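Penicillin-binding 1 transmembrane protein MrcA (Nitrosomonas europaea ATCC 19718, PDB 3D0F) probably polymerises and cross-links peptidoglycan as a bifunctional penicillin-binding protein, of which this chain is the OB-like domain. Local coordinates at residues A[48-53]-A[58-63]; A[70-73]-A[78-81]; A[92-95]-A[99-102]. One frame throughout, in Å; residues are numbered along the deposited sequence. Where two conformers were deposited one is given.

How the interactions relate
Interactions 1 and 3 are both antiparallel hairpins of the same sheet, at its two outer strands, 58-61 and 100-103, with their centres about 9 Å apart. I59 and I61 pack on W100 and I102, so the face of V49, A51, I59 and I61 and that of V92, W100 and I102 join in one apolar layer; E50-R60 and K93-Q101 lie on the other faces. Interaction 2 joins two parts of the loop between strands 58-61 and 88-94 and relies on one isoleucine instead of paired backbones. Interaction 3 is nearest the chain centre, interaction 1 farther out and interaction 2 outermost, and each is only partly buried. L73 touches V49 of interaction 1, whereas interactions 2 and 3 do not touch.

Interaction 1: A[48-53]-A[58-63]; sequences AVEAFR and TIRITG
Four backbone hydrogen bonds hold 48-53 against 58-63, two for each hydrogen-bonded pair. V49 N gives to I61 O and I61 N to V49 O, the latter at 2.8 Å and 171° at the hydrogen; A51 and I59 exchange a second pair, with I59 N to A51 O also at 2.8 Å. Between them the CA hydrogens of E50 and R60 point at carbonyls across the gap, E50 CA lying 3.2 Å from I59 O.

This is a beta hairpin, strands 48-53 and 58-61 running antiparallel at 150°, and it forms one edge of the five-stranded sheet of the OB-like domain. On the other side of 48-53, strand 37-45 bonds to the backbones of E50 and F52.

Apolar contacts gather on the face of V49, A51, I59 and I61. V49 CG1 meets I61 CD1 at 4.3 Å, and A51 CB sits equally far from I59 CG1. I59 keeps CG1 between its backbone N and carbonyl carbon (chi1 58°), which leaves CG2 on the side where R53 NE reaches it at 3.8 Å; the guanidinium of R53 has its salt bridge with E57. V92, W100 and I102 continue this apolar layer.

On the face of E50, F52, T58 and R60 a charged pair and an aromatic ring lie together. E50 OE2 comes in plane to the edge of the R60 guanidinium, a long salt bridge of 3.8 Å to NE with the two planes nearly perpendicular. T58 OG1 approaches the F52 ring at its edge, near CD1, while L23 of the second subunit packs on F52. Separately, A48 CB covers one face of the R60 guanidinium, 3.6 Å from NH2.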
# COMPACT_ATOMS: atom_id res chain seq x y z
N ALA A 48 22.96 -6.09 0.85
CA ALA A 48 22.10 -5.08 0.26
C ALA A 48 21.32 -5.65 -0.92
O ALA A 48 21.87 -6.37 -1.75
CB ALA A 48 22.93 -3.96 -0.25
N VAL A 49 20.05 -5.30 -1.00
CA VAL A 49 19.22 -5.58 -2.15
C VAL A 49 18.73 -4.24 -2.69
O VAL A 49 18.18 -3.42 -1.92
CB VAL A 49 18.02 -6.45 -1.72
CG1 VAL A 49 16.98 -6.53 -2.82
CG2 VAL A 49 18.53 -7.82 -1.23
N GLU A 50 18.91 -4.01 -3.99
CA GLU A 50 18.32 -2.85 -4.68
C GLU A 50 17.10 -3.37 -5.44
O GLU A 50 17.20 -4.38 -6.14
CB GLU A 50 19.31 -2.25 -5.68
CG GLU A 50 20.52 -1.65 -5.03
CD GLU A 50 21.11 -0.42 -5.75
OE1 GLU A 50 20.80 -0.15 -6.93
OE2 GLU A 50 21.92 0.26 -5.06
N ALA A 51 15.98 -2.68 -5.32
CA ALA A 51 14.75 -3.08 -5.97
C ALA A 51 13.99 -1.88 -6.52
O ALA A 51 14.06 -0.78 -5.94
CB ALA A 51 13.87 -3.91 -5.00
N PHE A 52 13.30 -2.06 -7.63
CA PHE A 52 12.51 -1.03 -8.29
C PHE A 52 11.04 -1.21 -7.94
O PHE A 52 10.51 -2.30 -8.07
CB PHE A 52 12.69 -1.15 -9.82
CG PHE A 52 11.98 -0.08 -10.61
CD1 PHE A 52 12.64 1.09 -10.92
CD2 PHE A 52 10.72 -0.30 -11.12
CE1 PHE A 52 12.01 2.10 -11.68
CE2 PHE A 52 10.06 0.71 -11.87
CZ PHE A 52 10.73 1.89 -12.15
N ARG A 53 10.39 -0.17 -7.44
CA ARG A 53 8.95 -0.29 -7.10
C ARG A 53 8.07 0.45 -8.12
O ARG A 53 8.56 1.21 -8.91
CB ARG A 53 8.67 0.17 -5.66
CG ARG A 53 9.12 1.50 -5.29
CD ARG A 53 8.97 1.63 -3.77
NE ARG A 53 9.15 2.94 -3.27
CZ ARG A 53 8.15 3.76 -2.92
NH1 ARG A 53 6.88 3.42 -3.07
NH2 ARG A 53 8.43 4.95 -2.42
N THR A 58 13.89 3.49 -6.92
CA THR A 58 14.76 2.35 -6.63
C THR A 58 15.10 2.49 -5.15
O THR A 58 15.54 3.55 -4.67
CB THR A 58 15.99 2.28 -7.51
OG1 THR A 58 15.61 2.12 -8.90
CG2 THR A 58 16.89 1.10 -7.11
N ILE A 59 14.81 1.44 -4.43
CA ILE A 59 15.07 1.39 -2.98
C ILE A 59 16.24 0.43 -2.70
O ILE A 59 16.53 -0.44 -3.51
CB ILE A 59 13.83 0.93 -2.15
CG1 ILE A 59 13.30 -0.45 -2.58
CG2 ILE A 59 12.68 1.98 -2.26
CD1 ILE A 59 12.17 -1.02 -1.70
N ARG A 60 16.89 0.66 -1.57
CA ARG A 60 17.98 -0.18 -1.10
C ARG A 60 17.62 -0.73 0.27
O ARG A 60 17.41 0.06 1.22
CB ARG A 60 19.29 0.63 -1.04
CG ARG A 60 20.54 -0.20 -0.98
CD ARG A 60 21.78 0.72 -1.31
NE ARG A 60 23.00 -0.02 -1.44
CZ ARG A 60 23.84 -0.29 -0.44
NH1 ARG A 60 23.60 0.12 0.82
NH2 ARG A 60 24.92 -1.00 -0.71
N ILE A 61 17.60 -2.06 0.40
CA ILE A 61 17.21 -2.77 1.65
C ILE A 61 18.49 -3.35 2.22
O ILE A 61 19.23 -4.03 1.51
CB ILE A 61 16.17 -3.86 1.40
CG1 ILE A 61 14.95 -3.24 0.68
CG2 ILE A 61 15.71 -4.54 2.74
CD1 ILE A 61 14.34 -4.15 -0.39
N THR A 62 18.71 -3.10 3.52
CA THR A 62 19.94 -3.49 4.21
C THR A 62 19.60 -3.84 5.67
O THR A 62 18.48 -3.64 6.10
CB THR A 62 20.99 -2.35 4.25
OG1 THR A 62 20.49 -1.23 5.02
CG2 THR A 62 21.33 -1.89 2.81
N GLY A 63 20.59 -4.30 6.42
CA GLY A 63 20.44 -4.49 7.88
C GLY A 63 19.16 -5.25 8.27
O GLY A 63 18.88 -6.34 7.77

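Interaction 2: A[70-73]-A[78-81]; sequences HRFL and KIGE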
# COMPACT_ATOMS: atom_id res chain seq x y z
N HIS A 70 16.75 -13.78 5.08
CA HIS A 70 18.15 -14.25 5.20
C HIS A 70 18.53 -15.47 4.36
O HIS A 70 19.56 -15.47 3.67
CB HIS A 70 18.55 -14.43 6.68
CG HIS A 70 17.79 -15.49 7.45
ND1 HIS A 70 16.49 -15.34 7.88
CD2 HIS A 70 18.21 -16.69 7.95
CE1 HIS A 70 16.12 -16.42 8.55
NE2 HIS A 70 17.14 -17.25 8.62
N ARG A 71 17.65 -16.45 4.35
CA ARG A 71 17.97 -17.75 3.75
C ARG A 71 17.99 -17.63 2.25
O ARG A 71 18.68 -18.37 1.58
CB ARG A 71 16.96 -18.76 4.20
CG ARG A 71 17.11 -18.98 5.70
CD ARG A 71 16.00 -19.78 6.33
NE ARG A 71 15.40 -20.80 5.47
CZ ARG A 71 16.00 -21.90 5.04
NH1 ARG A 71 17.28 -22.15 5.33
NH2 ARG A 71 15.31 -22.76 4.29
N PHE A 72 17.23 -16.66 1.75
CA PHE A 72 17.20 -16.37 0.32
C PHE A 72 18.28 -15.43 -0.18
O PHE A 72 18.30 -15.12 -1.36
CB PHE A 72 15.79 -15.90 -0.04
CG PHE A 72 14.78 -16.99 0.13
CD1 PHE A 72 14.25 -17.29 1.37
CD2 PHE A 72 14.42 -17.78 -0.96
CE1 PHE A 72 13.35 -18.34 1.51
CE2 PHE A 72 13.53 -18.83 -0.82
CZ PHE A 72 13.00 -19.10 0.41
N LEU A 73 19.20 -15.04 0.70
CA LEU A 73 20.35 -14.21 0.34
C LEU A 73 21.69 -14.85 0.71
O LEU A 73 22.74 -14.32 0.35
CB LEU A 73 20.25 -12.85 1.07
CG LEU A 73 19.04 -12.01 0.66
CD1 LEU A 73 18.73 -10.99 1.78
CD2 LEU A 73 19.35 -11.36 -0.66
N LYS A 78 20.33 -25.64 -0.47
CA LYS A 78 18.98 -26.17 -0.54
C LYS A 78 18.01 -25.21 -1.21
O LYS A 78 17.06 -25.63 -1.84
CB LYS A 78 18.44 -26.48 0.85
CG LYS A 78 19.15 -27.64 1.54
CD LYS A 78 18.78 -27.68 3.02
CE LYS A 78 19.63 -28.68 3.79
NZ LYS A 78 19.07 -28.84 5.18
N ILE A 79 18.24 -23.92 -1.04
CA ILE A 79 17.39 -22.93 -1.69
C ILE A 79 17.77 -22.81 -3.17
O ILE A 79 16.89 -22.68 -4.03
CB ILE A 79 17.44 -21.60 -0.93
CG1 ILE A 79 16.65 -21.78 0.37
CG2 ILE A 79 16.83 -20.44 -1.76
CD1 ILE A 79 17.08 -20.93 1.43
N GLY A 80 19.06 -22.86 -3.48
CA GLY A 80 19.50 -22.81 -4.88
C GLY A 80 19.00 -21.58 -5.62
O GLY A 80 18.98 -20.51 -5.03
N GLU A 81 18.54 -21.72 -6.88
CA GLU A 81 18.07 -20.55 -7.65
C GLU A 81 16.67 -20.05 -7.26
O GLU A 81 16.16 -19.11 -7.88
CB GLU A 81 18.15 -20.77 -9.18
CG GLU A 81 19.57 -20.76 -9.78
CD GLU A 81 20.15 -19.35 -10.05
OE1 GLU A 81 19.89 -18.75 -11.15
OE2 GLU A 81 20.90 -18.84 -9.16
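Within the long loop that leads from strand 58-61 to strand 88-94 of the OB-like domain, the chain folds back so that I79 fits against R71 and F72. Neither segment is a regular helix or strand. The turn at 70-73 is closed by its own backbone bond, L73 N to H70 O, and the contact is made by the side chain of I79, whose CB points toward it.

The two branches of I79 divide the work. CD1 reaches R71: it lies 3.5 Å from R71 CB and sits over one face of the guanidinium, 3.8 Å above the plane and displaced toward the rim. The same methyl is modelled only 3.0 Å from R71 O, an approach so short that its exact value is doubtful. R71 can cover CD1 because its chain bends at chi3 (32°), which brings the guanidinium round beside I79. NH1 of R71 is then held by a salt bridge to D76, a residue of the connecting loop. The other branch, CG2, stands anti to the backbone N of I79 and meets the F72 ring at CD2, 3.7 Å away, and at CE2, 3.8 Å away. The isoleucine and phenylalanine side chains cross at about a right angle.

Beyond the pair, F72 packs on I84 and receives Y4 of the second subunit edge-to-face, which places this loop at the dimer contact. R71 O takes a hydrogen bond from S74 OG.

The contact across the segments is thus van der Waals in character, with methyls against both polar and aromatic groups: a buried isoleucine lies against an aromatic ring and the flat face of an arginine, whose charge is directed to an aspartate and so probably costs little beside a methyl group.

Interaction 3: A[92-95]-A[99-102]; sequences VKKT and SWQI
K94 lays its aliphatic chain on the indole of W100, a CH-pi contact in the beta hairpin of strands 88-94 and 100-103, the last two strands of the OB-like domain's sheet. K94 CB stands 3.7 Å from the centroid of the six-membered ring, only 1° off its normal. With CG anti to the backbone N (chi1 -168°) and the chain extended beyond it, the lysine continues over the ring, CD passing 4.0 Å from W100 CZ2, before its end leads away.

W100 has CG anti to its own carbonyl carbon, a turn that swings the indole across the neighbouring strand. There CE3 comes to 3.4 Å from K93 C, and V92 CG2 touches the same ring atom obliquely at 3.8 Å. W100 also packs on L37 of strand 37-45 and on I59 of strand 58-61, the other outermost strand, so the two outer strands come together as the sheet curls, consistent with an OB-like barrel.

On the other face of the sheet, K93 and Q101 lie side by side, pointing the same way, in one of the two conformers of the glutamine. Their backbones make both bonds of a hydrogen-bonded pair; Q101 N to K93 O is 2.8 Å. K93 also packs on D35.

Nearer the turn, the backbone closes with a bond from T95 N to S99 O at 2.8 Å, almost straight at 175°. The methyl of the threonine, T95 CG2, lies against that same oxygen, 3.4 Å from S99 O, while T95 OG1 has weak hydrogen bonds with the backbone nitrogens of K97 and G98.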
# COMPACT_ATOMS: atom_id res chain seq x y z
N VAL A 92 7.76 -5.46 -0.45
CA VAL A 92 8.47 -4.60 0.50
C VAL A 92 7.54 -3.70 1.28
O VAL A 92 6.45 -3.34 0.79
CB VAL A 92 9.52 -3.74 -0.25
CG1 VAL A 92 10.53 -4.65 -0.91
CG2 VAL A 92 8.85 -2.89 -1.32
N LYS A 93 7.99 -3.31 2.46
CA LYS A 93 7.23 -2.37 3.28
C LYS A 93 8.21 -1.41 3.97
O LYS A 93 9.24 -1.86 4.48
CB LYS A 93 6.45 -3.17 4.32
CG LYS A 93 5.48 -2.38 5.18
CD LYS A 93 4.74 -3.31 6.13
CE LYS A 93 3.91 -2.59 7.16
NZ LYS A 93 3.28 -1.35 6.76
N LYS A 94 7.78 -0.17 4.13
CA LYS A 94 8.59 0.86 4.76
C LYS A 94 8.26 0.88 6.25
O LYS A 94 7.07 0.99 6.63
CB LYS A 94 8.31 2.20 4.10
CG LYS A 94 9.30 3.29 4.49
CD LYS A 94 8.95 4.60 3.82
CE LYS A 94 10.07 5.59 3.84
NZ LYS A 94 9.56 6.90 3.36
N THR A 95 9.26 0.75 7.11
CA THR A 95 9.02 0.78 8.53
C THR A 95 8.77 2.22 9.02
O THR A 95 9.02 3.20 8.31
CB THR A 95 10.18 0.23 9.30
OG1 THR A 95 11.26 1.18 9.20
CG2 THR A 95 10.61 -1.17 8.78
N SER A 99 13.13 2.85 6.93
CA SER A 99 13.89 1.92 6.11
C SER A 99 12.93 0.90 5.53
O SER A 99 11.90 0.54 6.15
CB SER A 99 14.97 1.19 6.95
OG SER A 99 16.00 2.03 7.44
N TRP A 100 13.23 0.40 4.33
CA TRP A 100 12.44 -0.62 3.69
C TRP A 100 12.84 -1.99 4.18
O TRP A 100 14.00 -2.23 4.49
CB TRP A 100 12.59 -0.55 2.16
CG TRP A 100 11.92 0.70 1.59
CD1 TRP A 100 12.49 1.92 1.43
CD2 TRP A 100 10.56 0.84 1.15
NE1 TRP A 100 11.57 2.82 0.95
CE2 TRP A 100 10.39 2.17 0.74
CE3 TRP A 100 9.48 -0.03 1.09
CZ2 TRP A 100 9.16 2.66 0.28
CZ3 TRP A 100 8.27 0.46 0.58
CH2 TRP A 100 8.13 1.79 0.21
N GLN A 101 11.86 -2.91 4.22
CA GLN A 101 12.09 -4.29 4.56
C GLN A 101 11.44 -5.21 3.55
O GLN A 101 10.38 -4.89 2.98
CB GLN A 101 11.52 -4.56 5.97
CG GLN A 101 10.01 -4.38 6.01
CD GLN A 101 9.38 -4.32 7.38
OE1 GLN A 101 8.29 -3.75 7.52
NE2 GLN A 101 10.01 -4.92 8.38
N ILE A 102 12.05 -6.37 3.32
CA ILE A 102 11.48 -7.43 2.47
C ILE A 102 10.53 -8.25 3.34
O ILE A 102 10.90 -8.82 4.40
CB ILE A 102 12.55 -8.32 1.88
CG1 ILE A 102 13.52 -7.53 1.00
CG2 ILE A 102 11.85 -9.47 1.14
CD1 ILE A 102 14.65 -8.34 0.37